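Local structure of Alpha/beta hydrolase (Pectobacterium atrosepticum SCRI1043, 3BDV) at residues Ser29-Trp34 against Trp38-Pro43; Ala108-Phe113 against Gln145-Ala150; Glu154-Gly159 against Leu177-Glu182. The protein is an uncharacterised alpha/beta-hydrolase-fold protein that probably acts as a serine hydrolase and binds calcium ions in the crystal. All coordinates share one frame; numbering follows the deposited sequence. Where two conformers were deposited one is given.

Contact 1 of 3, residues Ser29-Trp34 against Trp38-Pro43; sequences SDDEHW and WERRFP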
loop_
_atom_site.group_PDB
_atom_site.type_symbol
_atom_site.label_atom_id
_atom_site.label_comp_id
_atom_site.label_asym_id
_atom_site.label_seq_id
_atom_site.Cartn_x
_atom_site.Cartn_y
_atom_site.Cartn_z
ATOM N N SER A 29 7.586 -7.770 -5.566
ATOM C CA SER A 29 7.846 -8.203 -4.218
ATOM C C SER A 29 8.203 -9.666 -4.211
ATOM O O SER A 29 7.425 -10.517 -4.636
ATOM C CB SER A 29 6.624 -7.949 -3.356
ATOM O OG SER A 29 6.456 -6.551 -3.230
ATOM N N ASP A 30 9.389 -9.960 -3.698
ATOM C CA ASP A 30 9.878 -11.322 -3.717
ATOM C C ASP A 30 9.160 -12.215 -2.681
ATOM O O ASP A 30 8.268 -11.785 -1.946
ATOM C CB ASP A 30 11.406 -11.328 -3.545
ATOM C CG ASP A 30 11.859 -10.807 -2.175
ATOM O OD1 ASP A 30 11.035 -10.748 -1.260
ATOM O OD2 ASP A 30 13.051 -10.466 -2.014
ATOM N N ASP A 31 9.539 -13.476 -2.643
ATOM C CA ASP A 31 8.788 -14.449 -1.874
ATOM C C ASP A 31 8.730 -14.178 -0.393
ATOM O O ASP A 31 7.748 -14.545 0.243
ATOM C CB ASP A 31 9.311 -15.867 -2.121
ATOM C CG ASP A 31 8.661 -16.512 -3.322
ATOM O OD1 ASP A 31 7.551 -16.070 -3.700
ATOM O OD2 ASP A 31 9.245 -17.460 -3.895
ATOM N N GLU A 32 9.760 -13.539 0.155
ATOM C CA GLU A 32 9.821 -13.267 1.594
ATOM C C GLU A 32 9.346 -11.892 1.994
ATOM O O GLU A 32 9.345 -11.563 3.169
ATOM C CB GLU A 32 11.213 -13.499 2.132
ATOM C CG GLU A 32 11.479 -15.008 2.490
ATOM C CD GLU A 32 10.443 -15.608 3.487
ATOM O OE1 GLU A 32 10.121 -14.982 4.539
ATOM O OE2 GLU A 32 9.945 -16.726 3.200
ATOM N N HIS A 33 8.956 -11.098 1.002
ATOM C CA HIS A 33 8.416 -9.770 1.216
ATOM C C HIS A 33 7.022 -9.891 1.824
ATOM O O HIS A 33 6.269 -10.821 1.509
ATOM C CB HIS A 33 8.347 -9.070 -0.147
ATOM C CG HIS A 33 8.058 -7.612 -0.101
ATOM N ND1 HIS A 33 6.779 -7.101 0.032
ATOM C CD2 HIS A 33 8.865 -6.549 -0.324
ATOM C CE1 HIS A 33 6.836 -5.783 -0.037
ATOM N NE2 HIS A 33 8.090 -5.424 -0.247
ATOM N N TRP A 34 6.705 -8.970 2.721
ATOM C CA TRP A 34 5.396 -8.928 3.369
ATOM C C TRP A 34 4.219 -9.011 2.421
ATOM O O TRP A 34 3.235 -9.642 2.738
ATOM C CB TRP A 34 5.252 -7.701 4.293
ATOM C CG TRP A 34 5.441 -6.359 3.647
ATOM C CD1 TRP A 34 6.629 -5.674 3.503
ATOM C CD2 TRP A 34 4.422 -5.475 3.164
ATOM N NE1 TRP A 34 6.427 -4.487 2.884
ATOM C CE2 TRP A 34 5.083 -4.336 2.640
ATOM C CE3 TRP A 34 3.030 -5.579 3.016
ATOM C CZ2 TRP A 34 4.393 -3.291 2.042
ATOM C CZ3 TRP A 34 2.357 -4.539 2.412
ATOM C CH2 TRP A 34 3.054 -3.400 1.959
ATOM N N TRP A 38 1.501 -11.918 2.753
ATOM C CA TRP A 38 0.060 -11.609 2.855
ATOM C C TRP A 38 -0.779 -12.288 1.773
ATOM O O TRP A 38 -1.881 -12.792 2.037
ATOM C CB TRP A 38 -0.169 -10.095 2.886
ATOM C CG TRP A 38 0.392 -9.438 4.112
ATOM C CD1 TRP A 38 1.169 -10.024 5.108
ATOM C CD2 TRP A 38 0.303 -8.058 4.445
ATOM N NE1 TRP A 38 1.492 -9.090 6.038
ATOM C CE2 TRP A 38 1.008 -7.869 5.650
ATOM C CE3 TRP A 38 -0.321 -6.966 3.855
ATOM C CZ2 TRP A 38 1.087 -6.632 6.269
ATOM C CZ3 TRP A 38 -0.236 -5.750 4.469
ATOM C CH2 TRP A 38 0.448 -5.598 5.671
ATOM N N GLU A 39 -0.223 -12.351 0.578
ATOM C CA GLU A 39 -0.865 -13.050 -0.530
ATOM C C GLU A 39 -1.043 -14.526 -0.224
ATOM O O GLU A 39 -2.091 -15.076 -0.490
ATOM C CB GLU A 39 -0.037 -12.874 -1.772
ATOM C CG GLU A 39 -0.715 -13.362 -3.007
ATOM C CD GLU A 39 0.151 -13.191 -4.221
ATOM O OE1 GLU A 39 1.420 -13.140 -4.092
ATOM O OE2 GLU A 39 -0.461 -13.135 -5.303
ATOM N N ARG A 40 -0.004 -15.181 0.294
ATOM C CA ARG A 40 -0.128 -16.580 0.720
ATOM C C ARG A 40 -1.124 -16.756 1.879
ATOM O O ARG A 40 -1.861 -17.738 1.934
ATOM C CB ARG A 40 1.220 -17.179 1.153
ATOM C CG ARG A 40 2.253 -17.312 0.063
ATOM C CD ARG A 40 3.438 -18.141 0.523
ATOM N NE ARG A 40 4.285 -17.434 1.497
ATOM C CZ ARG A 40 5.214 -16.531 1.167
ATOM N NH1 ARG A 40 5.442 -16.198 -0.096
ATOM N NH2 ARG A 40 5.938 -15.995 2.113
ATOM N N ARG A 41 -1.128 -15.814 2.819
ATOM C CA ARG A 41 -2.011 -15.907 3.983
ATOM C C ARG A 41 -3.509 -15.683 3.660
ATOM O O ARG A 41 -4.393 -16.332 4.268
ATOM C CB ARG A 41 -1.495 -14.927 5.043
ATOM C CG ARG A 41 -2.139 -15.037 6.358
ATOM C CD ARG A 41 -1.459 -14.152 7.317
ATOM N NE ARG A 41 -2.091 -14.160 8.636
ATOM C CZ ARG A 41 -1.458 -13.863 9.761
ATOM N NH1 ARG A 41 -0.167 -13.595 9.750
ATOM N NH2 ARG A 41 -2.106 -13.866 10.912
ATOM N N PHE A 42 -3.776 -14.855 2.639
ATOM C CA PHE A 42 -5.114 -14.431 2.240
ATOM C C PHE A 42 -5.245 -14.595 0.717
ATOM O O PHE A 42 -5.096 -13.636 -0.057
ATOM C CB PHE A 42 -5.341 -12.976 2.636
ATOM C CG PHE A 42 -5.214 -12.738 4.116
ATOM C CD1 PHE A 42 -6.179 -13.189 4.988
ATOM C CD2 PHE A 42 -4.096 -12.143 4.632
ATOM C CE1 PHE A 42 -6.048 -13.023 6.373
ATOM C CE2 PHE A 42 -3.960 -11.956 6.004
ATOM C CZ PHE A 42 -4.923 -12.417 6.875
ATOM N N PRO A 43 -5.452 -15.832 0.268
ATOM C CA PRO A 43 -5.357 -16.082 -1.170
ATOM C C PRO A 43 -6.422 -15.414 -2.018
ATOM O O PRO A 43 -6.311 -15.420 -3.257
ATOM C CB PRO A 43 -5.460 -17.618 -1.271
ATOM C CG PRO A 43 -5.277 -18.143 0.097
ATOM C CD PRO A 43 -5.715 -17.060 1.035
HETATM O O HOH W 1 4.545 -16.657 -2.586
#
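Trp34 turns CG in between its backbone N and carbonyl carbon (chi1 58°), while Trp38, one helical turn on, holds CG opposite its carbonyl carbon. With these rotations the benzo edge of Trp34 meets a face of Trp38. The pair is a T-shaped (edge-to-face) stack, with six-membered ring centroids 4.8 Å apart and planes at 63°. The closest carbons are CZ3 of Trp34 and CZ3 of Trp38, 3.5 Å apart. The backbone joins the same two residues: Trp38 N donates to Trp34 O at 2.9 Å in the first turn of the helix. That oxygen also lies over a face of the Trp38 indole, 3.2 Å from CG of Trp38. At the surface, a bend at chi3 (-72°) brings the Arg40 guanidinium end-on to the carbonyl of Asp31. NH1 and NH2 of Arg40 both donate to Asp31 O, at 2.9 and 3.0 Å, and the oxygen lies close to the guanidinium plane. A water accepts from Arg40 NH1 and donates to Asp31 OD1. His33 is the N-cap, its ND1 accepting from Gln35 N. The contact thus ties the loop after strand 19-23 to helix 34-41. The indole nitrogens of Trp34 and Trp38 donate to Ile164 O and Pro172 O. Trp34 touches Val105 and Trp38 touches Met103, both of strand 99-105, and helix 174-185 also packs on Trp38.

Contact 2 of 3, residues Ala108-Phe113 against Gln145-Ala150; sequences AEPMRF and QYWAQA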
loop_
_atom_site.group_PDB
_atom_site.type_symbol
_atom_site.label_atom_id
_atom_site.label_comp_id
_atom_site.label_asym_id
_atom_site.label_seq_id
_atom_site.Cartn_x
_atom_site.Cartn_y
_atom_site.Cartn_z
ATOM N N ALA A 108 8.106 6.085 -1.610
ATOM C CA ALA A 108 9.364 6.699 -1.961
ATOM C C ALA A 108 9.176 8.225 -2.161
ATOM O O ALA A 108 8.128 8.658 -2.595
ATOM C CB ALA A 108 9.928 6.024 -3.220
ATOM N N GLU A 109 10.225 8.994 -1.907
ATOM C CA GLU A 109 10.277 10.386 -2.310
ATOM C C GLU A 109 10.146 10.432 -3.834
ATOM O O GLU A 109 10.914 9.793 -4.557
ATOM C CB GLU A 109 11.618 10.990 -1.831
ATOM C CG GLU A 109 11.798 12.445 -2.104
ATOM C CD GLU A 109 10.911 13.322 -1.248
ATOM O OE1 GLU A 109 11.098 13.339 -0.014
ATOM O OE2 GLU A 109 10.043 14.004 -1.812
ATOM N N PRO A 110 9.142 11.169 -4.339
ATOM C CA PRO A 110 8.981 11.184 -5.810
ATOM C C PRO A 110 10.212 11.523 -6.680
ATOM O O PRO A 110 10.419 10.943 -7.765
ATOM C CB PRO A 110 7.858 12.186 -5.989
ATOM C CG PRO A 110 7.047 12.035 -4.772
ATOM C CD PRO A 110 8.014 11.848 -3.677
HETATM N N MSE A 111 11.087 12.362 -6.174
HETATM C CA MSE A 111 12.274 12.713 -6.933
HETATM C C MSE A 111 13.167 11.518 -7.204
HETATM O O MSE A 111 13.845 11.492 -8.244
HETATM C CB MSE A 111 13.035 13.841 -6.217
HETATM C CG MSE A 111 14.366 14.278 -6.840
HETATM SE SE MSE A 111 13.968 15.535 -8.194
HETATM C CE MSE A 111 13.482 17.079 -7.059
ATOM N N ARG A 112 13.216 10.532 -6.287
ATOM C CA ARG A 112 14.070 9.386 -6.489
ATOM C C ARG A 112 13.757 8.640 -7.759
ATOM O O ARG A 112 14.583 7.929 -8.251
ATOM C CB ARG A 112 13.923 8.402 -5.336
ATOM C CG ARG A 112 14.271 8.960 -3.966
ATOM C CD ARG A 112 15.725 9.201 -3.760
ATOM N NE ARG A 112 16.239 10.399 -4.358
ATOM C CZ ARG A 112 16.079 11.618 -3.865
ATOM N NH1 ARG A 112 15.377 11.822 -2.745
ATOM N NH2 ARG A 112 16.669 12.654 -4.463
ATOM N N PHE A 113 12.533 8.751 -8.234
ATOM C CA PHE A 113 12.135 8.091 -9.461
ATOM C C PHE A 113 11.703 9.114 -10.518
ATOM O O PHE A 113 11.028 8.767 -11.503
ATOM C CB PHE A 113 10.993 7.116 -9.145
ATOM C CG PHE A 113 11.410 5.935 -8.334
ATOM C CD1 PHE A 113 12.141 4.930 -8.889
ATOM C CD2 PHE A 113 11.058 5.840 -6.991
ATOM C CE1 PHE A 113 12.517 3.853 -8.103
ATOM C CE2 PHE A 113 11.379 4.769 -6.252
ATOM C CZ PHE A 113 12.135 3.784 -6.781
ATOM N N GLN A 145 6.741 12.592 6.921
ATOM C CA GLN A 145 5.815 13.471 7.631
ATOM C C GLN A 145 5.216 14.567 6.765
ATOM O O GLN A 145 4.002 14.852 6.845
ATOM C CB GLN A 145 6.469 14.079 8.822
ATOM C CG GLN A 145 6.786 13.060 9.916
ATOM C CD GLN A 145 7.410 13.727 11.111
ATOM O OE1 GLN A 145 8.560 14.199 11.062
ATOM N NE2 GLN A 145 6.642 13.803 12.203
ATOM N N TYR A 146 6.071 15.182 5.951
ATOM C CA TYR A 146 5.630 16.218 4.973
ATOM C C TYR A 146 4.576 15.657 4.030
ATOM O O TYR A 146 3.488 16.250 3.804
ATOM C CB TYR A 146 6.842 16.737 4.154
ATOM C CG TYR A 146 6.446 17.545 2.945
ATOM C CD1 TYR A 146 6.093 18.886 3.065
ATOM C CD2 TYR A 146 6.405 16.965 1.671
ATOM C CE1 TYR A 146 5.724 19.613 1.970
ATOM C CE2 TYR A 146 6.014 17.686 0.555
ATOM C CZ TYR A 146 5.665 18.998 0.712
ATOM O OH TYR A 146 5.283 19.683 -0.407
ATOM N N TRP A 147 4.883 14.528 3.413
ATOM C CA TRP A 147 3.947 13.953 2.465
ATOM C C TRP A 147 2.654 13.471 3.139
ATOM O O TRP A 147 1.580 13.702 2.615
ATOM C CB TRP A 147 4.607 12.827 1.693
ATOM C CG TRP A 147 5.583 13.340 0.672
ATOM C CD1 TRP A 147 6.947 13.293 0.712
ATOM C CD2 TRP A 147 5.242 14.006 -0.532
ATOM N NE1 TRP A 147 7.472 13.891 -0.417
ATOM C CE2 TRP A 147 6.432 14.331 -1.195
ATOM C CE3 TRP A 147 4.029 14.341 -1.134
ATOM C CZ2 TRP A 147 6.437 15.010 -2.399
ATOM C CZ3 TRP A 147 4.046 14.979 -2.354
ATOM C CH2 TRP A 147 5.228 15.311 -2.974
ATOM N N ALA A 148 2.766 12.808 4.278
ATOM C CA ALA A 148 1.584 12.321 5.008
ATOM C C ALA A 148 0.665 13.517 5.308
ATOM O O ALA A 148 -0.529 13.442 5.055
ATOM C CB ALA A 148 1.997 11.558 6.284
ATOM N N GLN A 149 1.230 14.619 5.799
ATOM C CA GLN A 149 0.452 15.782 6.157
ATOM C C GLN A 149 -0.187 16.355 4.909
ATOM O O GLN A 149 -1.401 16.643 4.879
ATOM C CB GLN A 149 1.318 16.833 6.845
ATOM C CG GLN A 149 0.581 18.070 7.337
ATOM C CD GLN A 149 1.526 19.055 8.073
ATOM O OE1 GLN A 149 2.650 19.308 7.622
ATOM N NE2 GLN A 149 1.071 19.598 9.203
ATOM N N ALA A 150 0.581 16.471 3.840
ATOM C CA ALA A 150 0.020 16.993 2.585
ATOM C C ALA A 150 -1.128 16.124 2.065
ATOM O O ALA A 150 -2.105 16.657 1.553
ATOM C CB ALA A 150 1.083 17.069 1.560
#
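Glu109 and Trp147 make the one hydrogen bond between these segments. Trp147 NE1 donates to Glu109 OE2 at 2.9 Å, with an N-H...O angle of 155°. The oxygen sits near the indole plane, at the ring edge. The indole N-H, however, reaches OE2 from above the carboxylate plane, and the two planes are 52° apart. The Glu109 chain bends at chi2 (71°), which carries its carboxylate back to the indole. Its other oxygen, OE1, forms a salt bridge with Arg143 NE, so the carboxylate is held at both oxygens, which probably favours its charged form.

Apolar contact comes from Pro110. Its CG and CD lie against the benzo part of the indole, towards the rim, with CD 3.8 Å from CZ2 of Trp147. Tyr146, the preceding residue on the helix, places its CE2 over the opposite face of the Trp147 ring.

Trp147 therefore bridges from helix 141-151 to the short 3-10 turn 110-112. That turn belongs to the long loop between strands 99-105 and 128-132. Met139, just ahead of the helix, packs on both Glu109 and Trp147, and Trp151, one turn further along helix 141-151, also meets the Trp147 ring.

Contact 3 of 3, residues Glu154-Gly159 against Leu177-Glu182; sequences ELVDVG and LKRLAE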
loop_
_atom_site.group_PDB
_atom_site.type_symbol
_atom_site.label_atom_id
_atom_site.label_comp_id
_atom_site.label_asym_id
_atom_site.label_seq_id
_atom_site.Cartn_x
_atom_site.Cartn_y
_atom_site.Cartn_z
ATOM N N GLU A 154 -2.861 9.414 7.899
ATOM C CA GLU A 154 -2.325 9.077 9.194
ATOM C C GLU A 154 -0.894 8.602 8.956
ATOM O O GLU A 154 -0.642 7.925 7.950
ATOM C CB GLU A 154 -3.091 7.905 9.803
ATOM C CG GLU A 154 -3.365 8.016 11.245
ATOM C CD GLU A 154 -4.184 6.841 11.786
ATOM O OE1 GLU A 154 -5.181 6.454 11.147
ATOM O OE2 GLU A 154 -3.811 6.322 12.839
ATOM N N LEU A 155 0.008 8.926 9.867
ATOM C CA LEU A 155 1.420 8.576 9.733
ATOM C C LEU A 155 1.840 7.655 10.849
ATOM O O LEU A 155 1.787 8.021 12.009
ATOM C CB LEU A 155 2.280 9.839 9.740
ATOM C CG LEU A 155 3.770 9.768 9.358
ATOM C CD1 LEU A 155 4.660 9.315 10.604
ATOM C CD2 LEU A 155 4.037 8.894 8.125
ATOM N N VAL A 156 2.254 6.458 10.467
ATOM C CA VAL A 156 2.652 5.407 11.397
ATOM C C VAL A 156 4.140 5.254 11.310
ATOM O O VAL A 156 4.659 4.852 10.276
ATOM C CB VAL A 156 1.958 4.077 11.081
ATOM C CG1 VAL A 156 2.419 2.937 12.074
ATOM C CG2 VAL A 156 0.437 4.286 11.118
ATOM N N ASP A 157 4.796 5.678 12.376
ATOM C CA ASP A 157 6.260 5.542 12.564
ATOM C C ASP A 157 6.616 4.116 13.010
ATOM O O ASP A 157 6.266 3.709 14.098
ATOM C CB ASP A 157 6.674 6.595 13.603
ATOM C CG ASP A 157 8.153 6.632 13.877
ATOM O OD1 ASP A 157 8.881 5.704 13.472
ATOM O OD2 ASP A 157 8.583 7.635 14.486
ATOM N N VAL A 158 7.289 3.365 12.126
ATOM C CA VAL A 158 7.692 1.974 12.354
ATOM C C VAL A 158 9.162 1.890 12.798
ATOM O O VAL A 158 9.755 0.819 12.806
ATOM C CB VAL A 158 7.376 1.047 11.135
ATOM C CG1 VAL A 158 5.851 0.984 10.910
ATOM C CG2 VAL A 158 8.111 1.523 9.878
ATOM N N GLY A 159 9.736 3.002 13.211
ATOM C CA GLY A 159 11.099 2.984 13.711
ATOM C C GLY A 159 12.128 2.741 12.623
ATOM O O GLY A 159 11.911 3.071 11.455
ATOM N N LEU A 177 -0.680 -6.065 9.304
ATOM C CA LEU A 177 -1.982 -6.702 9.225
ATOM C C LEU A 177 -2.939 -6.223 10.292
ATOM O O LEU A 177 -4.118 -5.989 10.020
ATOM C CB LEU A 177 -1.813 -8.217 9.328
ATOM C CG LEU A 177 -1.195 -8.922 8.133
ATOM C CD1 LEU A 177 -1.054 -10.395 8.495
ATOM C CD2 LEU A 177 -2.046 -8.715 6.813
ATOM N N LYS A 178 -2.442 -6.089 11.516
ATOM C CA LYS A 178 -3.251 -5.513 12.615
ATOM C C LYS A 178 -3.757 -4.112 12.282
ATOM O O LYS A 178 -4.931 -3.840 12.389
ATOM C CB LYS A 178 -2.464 -5.512 13.934
ATOM C CG LYS A 178 -3.226 -4.929 15.141
ATOM C CD LYS A 178 -2.385 -4.765 16.436
ATOM C CE LYS A 178 -1.785 -3.331 16.568
ATOM N NZ LYS A 178 -2.696 -2.216 17.056
ATOM N N ARG A 179 -2.861 -3.205 11.900
ATOM C CA ARG A 179 -3.297 -1.872 11.493
ATOM C C ARG A 179 -4.252 -1.859 10.320
ATOM O O ARG A 179 -5.187 -1.058 10.280
ATOM C CB ARG A 179 -2.070 -0.994 11.193
ATOM C CG ARG A 179 -1.244 -0.786 12.378
ATOM C CD ARG A 179 -2.036 -0.146 13.496
ATOM N NE ARG A 179 -2.593 1.143 13.103
ATOM C CZ ARG A 179 -2.053 2.331 13.373
ATOM N NH1 ARG A 179 -0.938 2.429 14.076
ATOM N NH2 ARG A 179 -2.696 3.440 12.984
ATOM N N LEU A 180 -4.004 -2.696 9.330
ATOM C CA LEU A 180 -4.888 -2.800 8.216
ATOM C C LEU A 180 -6.300 -3.208 8.648
ATOM O O LEU A 180 -7.279 -2.717 8.142
ATOM C CB LEU A 180 -4.351 -3.843 7.249
ATOM C CG LEU A 180 -5.200 -4.136 6.000
ATOM C CD1 LEU A 180 -5.499 -2.869 5.144
ATOM C CD2 LEU A 180 -4.544 -5.217 5.212
ATOM N N ALA A 181 -6.391 -4.146 9.570
ATOM C CA ALA A 181 -7.668 -4.584 10.069
ATOM C C ALA A 181 -8.440 -3.439 10.717
ATOM O O ALA A 181 -9.604 -3.203 10.407
ATOM C CB ALA A 181 -7.429 -5.778 11.082
ATOM N N GLU A 182 -7.759 -2.693 11.570
ATOM C CA GLU A 182 -8.311 -1.551 12.285
ATOM C C GLU A 182 -8.889 -0.517 11.340
ATOM O O GLU A 182 -10.015 -0.033 11.524
ATOM C CB GLU A 182 -7.234 -0.931 13.166
ATOM C CG GLU A 182 -6.800 -1.873 14.312
ATOM C CD GLU A 182 -5.585 -1.438 15.066
ATOM O OE1 GLU A 182 -5.072 -0.369 14.738
ATOM O OE2 GLU A 182 -5.144 -2.179 15.972
#
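In the conformer given here, Glu154 OE2 forms a salt bridge with Arg179 NH2, 3.1 Å away. Glu154 has a second conformer, so the bridge may be only part-time. The oxygen lies at the edge of the guanidinium and near its plane. The carboxylate and guanidinium planes are turned 41° from each other, and the two side chains cross at about a right angle. Glu154 is extended beyond CG and reaches out from the strand. Bends at chi2 (-58°) and chi3 (-59°) set the Arg179 guanidinium against Val156 and Glu154.

Charges continue along the helix. Glu182 OE1 is 3.3 Å from Arg179 NE, but it lies well out of the guanidinium plane, so this bridge rests on charge alone. The other oxygen, Glu182 OE2, takes Lys178 NZ on its syn lone pair at 2.7 Å. With Glu154 in this conformer, Glu154, Arg179, Glu182 and Lys178 make one salt-bridge network of alternating charges. Arg179 NH1 is hydrogen-bonded to Tyr175 OH, one turn earlier, which gives the guanidinium a further anchor.

Val156 packs its methyls on the guanidinium. Its CG2 sits over one face, 3.7 Å from Arg179 NH2, and its CG1 is 3.9 Å from Arg179 NH1. The arginine therefore has a methyl against its flat face and a carboxylate at its edge.

Further along the segment, Asp157 OD1 accepts from Gly159 N at 2.8 Å in an Asx turn. Asp157 OD2 is hydrogen-bonded to His134 NE2.

The contact lays helix 174-185 on strand 154-157, an outermost strand of the parallel sheet. Strand 128-132 runs beside it, and its Phe131 touches both Val156 and Arg179. On the other side of the sheet, Leu155 packs against Phe141 of helix 141-151.

Contacts 1 and 3 meet through Leu177: its CD2 is 3.4 Å from CE2 of Trp38, though the contact centres are 18 Å apart. Contacts 2 and 3 are also 18 Å apart between centres and join where Ala148 CB meets Leu155 CD2 at 3.8 Å. Contacts 1 and 2 do not touch. Their centres are 25 Å apart, on opposite sides of the chain's centre. The Trp34 side chain of contact 1 lies near a probable nucleophile elbow containing Ser82. The side chain of Asp152, a calcium-binding residue though no ion is bound there in this chain, is about 11 Å from that of Trp147 and about 8 Å from that of Glu154. A bound calcium ion lies about 10 Å from the side chain of Pro110.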